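Local coordinates for protein purine nucleoside phosphorylase (Schistosoma mansoni, PDB 5KO5) that probably catalyses the reversible phosphorolysis of purine nucleosides such as inosine and guanosine to the free base and ribose 1-phosphate, and also binds cytosine, at residues Val22-Gly34 with Leu72-Arg86. Sequence-based numbering, arbitrary orientation.
Sequences VSNVLPDIGIICG and LGSVGGRKIVAMQGR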
loop_
_atom_site.group_PDB
_atom_site.type_symbol
_atom_site.label_atom_id
_atom_site.label_comp_id
_atom_site.label_asym_id
_atom_site.label_seq_id
_atom_site.Cartn_x
_atom_site.Cartn_y
_atom_site.Cartn_z
ATOM N N VAL A 22 -30.265 22.348 12.932
ATOM C CA VAL A 22 -29.791 22.636 14.281
ATOM C C VAL A 22 -28.897 23.876 14.325
ATOM O O VAL A 22 -28.820 24.552 15.356
ATOM C CB VAL A 22 -29.106 21.380 14.854
ATOM C CG1 VAL A 22 -28.587 21.628 16.252
ATOM C CG2 VAL A 22 -30.081 20.215 14.862
ATOM N N SER A 23 -28.220 24.214 13.226
ATOM C CA SER A 23 -27.201 25.259 13.259
ATOM C C SER A 23 -27.680 26.602 12.728
ATOM O O SER A 23 -27.261 27.646 13.239
ATOM C CB SER A 23 -25.958 24.827 12.476
ATOM O OG SER A 23 -26.158 24.965 11.081
ATOM N N ASN A 24 -28.534 26.604 11.707
ATOM C CA ASN A 24 -28.970 27.825 11.029
ATOM C C ASN A 24 -27.812 28.585 10.377
ATOM O O ASN A 24 -27.921 29.785 10.111
ATOM C CB ASN A 24 -29.795 28.740 11.943
ATOM C CG ASN A 24 -30.674 29.698 11.166
ATOM O OD1 ASN A 24 -31.219 29.345 10.120
ATOM N ND2 ASN A 24 -30.809 30.921 11.669
ATOM N N VAL A 25 -26.702 27.901 10.109
ATOM C CA VAL A 25 -25.528 28.488 9.469
ATOM C C VAL A 25 -25.320 27.796 8.131
ATOM O O VAL A 25 -25.280 26.563 8.065
ATOM C CB VAL A 25 -24.271 28.342 10.350
ATOM C CG1 VAL A 25 -23.019 28.738 9.574
ATOM C CG2 VAL A 25 -24.408 29.172 11.622
ATOM N N LEU A 26 -25.183 28.588 7.069
ATOM C CA LEU A 26 -24.865 28.060 5.745
ATOM C C LEU A 26 -23.409 28.375 5.435
ATOM O O LEU A 26 -23.094 29.492 4.997
ATOM C CB LEU A 26 -25.788 28.670 4.686
ATOM C CG LEU A 26 -27.246 28.206 4.781
ATOM C CD1 LEU A 26 -28.096 28.845 3.695
ATOM C CD2 LEU A 26 -27.327 26.685 4.705
ATOM N N PRO A 27 -22.489 27.436 5.636
ATOM C CA PRO A 27 -21.063 27.766 5.550
ATOM C C PRO A 27 -20.573 27.796 4.111
ATOM O O PRO A 27 -21.012 27.013 3.264
ATOM C CB PRO A 27 -20.400 26.614 6.314
ATOM C CG PRO A 27 -21.321 25.448 6.050
ATOM C CD PRO A 27 -22.719 26.022 5.986
ATOM N N ASP A 28 -19.638 28.712 3.847
ATOM C CA ASP A 28 -18.947 28.792 2.565
ATOM C C ASP A 28 -17.560 28.173 2.613
ATOM O O ASP A 28 -16.998 27.845 1.560
ATOM C CB ASP A 28 -18.797 30.261 2.131
ATOM C CG ASP A 28 -20.131 30.949 1.887
ATOM O OD1 ASP A 28 -21.087 30.288 1.430
ATOM O OD2 ASP A 28 -20.216 32.166 2.150
ATOM N N ILE A 29 -17.003 28.013 3.809
ATOM C CA ILE A 29 -15.628 27.586 4.009
ATOM C C ILE A 29 -15.624 26.476 5.046
ATOM O O ILE A 29 -16.344 26.543 6.047
ATOM C CB ILE A 29 -14.776 28.782 4.497
ATOM C CG1 ILE A 29 -14.725 29.860 3.419
ATOM C CG2 ILE A 29 -13.383 28.341 4.867
ATOM C CD1 ILE A 29 -14.491 31.256 3.971
ATOM N N GLY A 30 -14.824 25.445 4.799
ATOM C CA GLY A 30 -14.613 24.375 5.752
ATOM C C GLY A 30 -13.192 24.430 6.271
ATOM O O GLY A 30 -12.280 24.882 5.574
ATOM N N ILE A 31 -12.999 23.997 7.516
ATOM C CA ILE A 31 -11.657 23.959 8.096
ATOM C C ILE A 31 -11.434 22.636 8.823
ATOM O O ILE A 31 -12.320 22.117 9.512
ATOM C CB ILE A 31 -11.303 25.188 8.971
ATOM C CG1 ILE A 31 -12.098 25.211 10.262
ATOM C CG2 ILE A 31 -11.539 26.506 8.229
ATOM C CD1 ILE A 31 -11.692 26.351 11.194
ATOM N N ILE A 32 -10.236 22.089 8.661
ATOM C CA ILE A 32 -9.794 20.900 9.378
ATOM C C ILE A 32 -8.409 21.233 9.904
ATOM O O ILE A 32 -7.535 21.650 9.137
ATOM C CB ILE A 32 -9.759 19.665 8.458
ATOM C CG1 ILE A 32 -11.165 19.334 7.937
ATOM C CG2 ILE A 32 -9.151 18.468 9.168
ATOM C CD1 ILE A 32 -11.194 18.245 6.866
ATOM N N CYS A 33 -8.219 21.111 11.209
ATOM C CA CYS A 33 -7.033 21.647 11.862
ATOM C C CYS A 33 -6.153 20.520 12.379
ATOM O O CYS A 33 -6.649 19.483 12.841
ATOM C CB CYS A 33 -7.425 22.559 13.024
ATOM S SG CYS A 33 -8.475 23.935 12.526
ATOM N N GLY A 34 -4.841 20.730 12.306
ATOM C CA GLY A 34 -3.909 19.759 12.838
ATOM C C GLY A 34 -3.916 19.731 14.357
ATOM O O GLY A 34 -4.476 20.597 15.031
ATOM N N LEU A 72 -19.988 25.259 13.724
ATOM C CA LEU A 72 -20.375 26.205 12.690
ATOM C C LEU A 72 -20.522 27.593 13.289
ATOM O O LEU A 72 -20.952 27.750 14.436
ATOM C CB LEU A 72 -21.704 25.811 12.030
ATOM C CG LEU A 72 -21.670 24.497 11.245
ATOM C CD1 LEU A 72 -22.166 23.341 12.096
ATOM C CD2 LEU A 72 -22.472 24.621 9.964
ATOM N N GLY A 73 -20.176 28.600 12.494
ATOM C CA GLY A 73 -20.312 29.979 12.942
ATOM C C GLY A 73 -19.604 30.919 11.994
ATOM O O GLY A 73 -19.434 30.614 10.812
ATOM N N SER A 74 -19.182 32.061 12.528
ATOM C CA SER A 74 -18.577 33.113 11.725
ATOM C C SER A 74 -17.140 33.348 12.159
ATOM O O SER A 74 -16.855 33.437 13.359
ATOM C CB SER A 74 -19.370 34.420 11.839
ATOM O OG SER A 74 -20.637 34.303 11.212
ATOM N N VAL A 75 -16.243 33.447 11.182
ATOM C CA VAL A 75 -14.867 33.878 11.395
ATOM C C VAL A 75 -14.550 34.932 10.349
ATOM O O VAL A 75 -14.719 34.688 9.149
ATOM C CB VAL A 75 -13.868 32.713 11.276
ATOM C CG1 VAL A 75 -12.438 33.251 11.288
ATOM C CG2 VAL A 75 -14.084 31.710 12.391
ATOM N N GLY A 76 -14.091 36.093 10.802
ATOM C CA GLY A 76 -13.684 37.139 9.874
ATOM C C GLY A 76 -14.758 37.540 8.891
ATOM O O GLY A 76 -14.457 37.855 7.733
ATOM N N GLY A 77 -16.014 37.529 9.326
ATOM C CA GLY A 77 -17.118 37.901 8.468
ATOM C C GLY A 77 -17.590 36.827 7.513
ATOM O O GLY A 77 -18.490 37.093 6.708
ATOM N N ARG A 78 -17.018 35.627 7.570
ATOM C CA ARG A 78 -17.410 34.539 6.688
ATOM C C ARG A 78 -17.992 33.394 7.506
ATOM O O ARG A 78 -17.598 33.164 8.653
ATOM C CB ARG A 78 -16.213 34.032 5.876
ATOM C CG ARG A 78 -15.489 35.120 5.088
ATOM C CD ARG A 78 -16.400 35.789 4.057
ATOM N NE ARG A 78 -17.115 34.816 3.230
ATOM C CZ ARG A 78 -16.644 34.291 2.102
ATOM N NH1 ARG A 78 -15.444 34.632 1.649
ATOM N NH2 ARG A 78 -17.376 33.417 1.425
ATOM N N LYS A 79 -18.932 32.670 6.905
ATOM C CA LYS A 79 -19.575 31.545 7.567
ATOM C C LYS A 79 -18.756 30.289 7.304
ATOM O O LYS A 79 -18.413 29.992 6.155
ATOM C CB LYS A 79 -21.000 31.375 7.042
ATOM C CG LYS A 79 -21.872 32.598 7.297
ATOM C CD LYS A 79 -23.207 32.508 6.578
ATOM C CE LYS A 79 -24.016 33.789 6.763
ATOM N NZ LYS A 79 -25.294 33.763 5.998
ATOM N N ILE A 80 -18.406 29.574 8.374
ATOM C CA ILE A 80 -17.505 28.437 8.260
ATOM C C ILE A 80 -18.082 27.237 8.999
ATOM O O ILE A 80 -18.973 27.356 9.842
ATOM C CB ILE A 80 -16.074 28.755 8.758
ATOM C CG1 ILE A 80 -16.027 28.813 10.283
ATOM C CG2 ILE A 80 -15.548 30.058 8.151
ATOM C CD1 ILE A 80 -15.309 27.634 10.886
ATOM N N VAL A 81 -17.555 26.063 8.655
ATOM C CA VAL A 81 -17.823 24.823 9.376
ATOM C C VAL A 81 -16.484 24.152 9.642
ATOM O O VAL A 81 -15.660 24.025 8.732
ATOM C CB VAL A 81 -18.776 23.888 8.601
ATOM C CG1 VAL A 81 -18.293 23.649 7.167
ATOM C CG2 VAL A 81 -18.946 22.568 9.335
ATOM N N ALA A 82 -16.255 23.744 10.887
ATOM C CA ALA A 82 -14.981 23.162 11.294
ATOM C C ALA A 82 -15.187 21.749 11.816
ATOM O O ALA A 82 -16.173 21.472 12.505
ATOM C CB ALA A 82 -14.352 23.989 12.419
ATOM N N MET A 83 -14.233 20.864 11.525
ATOM C CA MET A 83 -14.182 19.562 12.185
ATOM C C MET A 83 -13.293 19.682 13.413
ATOM O O MET A 83 -12.090 19.926 13.294
ATOM C CB MET A 83 -13.657 18.482 11.244
ATOM C CG MET A 83 -14.574 18.230 10.074
ATOM S SD MET A 83 -14.129 16.781 9.092
ATOM C CE MET A 83 -14.614 15.449 10.200
ATOM N N GLN A 84 -13.886 19.523 14.596
ATOM C CA GLN A 84 -13.143 19.526 15.848
ATOM C C GLN A 84 -12.958 18.067 16.252
ATOM O O GLN A 84 -13.865 17.444 16.808
ATOM C CB GLN A 84 -13.904 20.306 16.911
ATOM C CG GLN A 84 -13.105 20.548 18.164
ATOM C CD GLN A 84 -13.879 21.356 19.164
ATOM O OE1 GLN A 84 -15.017 21.024 19.501
ATOM N NE2 GLN A 84 -13.275 22.436 19.639
ATOM N N GLY A 85 -11.783 17.522 15.968
ATOM C CA GLY A 85 -11.596 16.093 16.098
ATOM C C GLY A 85 -11.504 15.450 14.731
ATOM O O GLY A 85 -12.480 14.921 14.193
ATOM N N ARG A 86 -10.311 15.513 14.163
ATOM C CA ARG A 86 -10.051 15.029 12.821
ATOM C C ARG A 86 -10.082 13.502 12.780
ATOM O O ARG A 86 -9.703 12.826 13.737
ATOM C CB ARG A 86 -8.655 15.501 12.442
ATOM C CG ARG A 86 -8.252 15.258 11.047
ATOM C CD ARG A 86 -6.914 15.898 10.867
ATOM N NE ARG A 86 -6.607 16.083 9.464
ATOM C CZ ARG A 86 -5.661 16.898 9.032
ATOM N NH1 ARG A 86 -4.942 17.592 9.909
ATOM N NH2 ARG A 86 -5.440 17.014 7.737
HETATM O O HOH W 1 -26.066 31.251 7.382
HETATM O O HOH W 2 -19.778 33.604 4.267
HETATM O O HOH W 3 -9.732 19.070 12.683
#
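Strands 29-32 and 78-84 run parallel as neighbours in the central mixed sheet of the phosphorylase fold, Ile29 pairing with Ile80, Gly30 with Val81 and Ile31 with Ala82; their axes differ in direction by 27°. The backbone evidence is an alternating set of bonds: Val81 N to Ile29 O (2.9 Å), Ile31 N to Val81 O (2.9 Å) and Met83 N to Ile31 O (3.0 Å). Water 3 continues the link, accepting from Cys33 N and donating to Met83 O. On the face carrying Ile31, CG1 sits between its own backbone N and carbonyl carbon (chi1 69°), which presses it against Ala82 CB at 3.4 Å, tighter than ordinary carbon contact. CD1 of the same residue reaches Ile80 CD1. The other face bears Ile32 and Met83, side by side and pointing the same way, CD1 4.0 Å from SD, with helix 95-108 packed against both. Where strand 29-32 begins, the bent Arg78 brings NH2 to Asp28 OD2 (3.2 Å) in a salt bridge; OD2 lies in the guanidinium plane, but the two flat groups are turned 58° apart, and the N-H meets the anti side of OD2 from out of the carboxylate plane. Ile29 CD1 covers one guanidinium face, over its centre, while water 2 joins OD2 to Arg78 NE and Lys79 N. Beyond the other end, Ile32 CG2 lies 3.5 Å from Arg86 NE, over the rim of a guanidinium that also bonds to Thr116 O and forms a salt bridge with Glu226. With strand 112-121 parallel on the opposite edge of 29-32, this is the parallel core of the mixed sheet characteristic of the purine nucleoside phosphorylase fold.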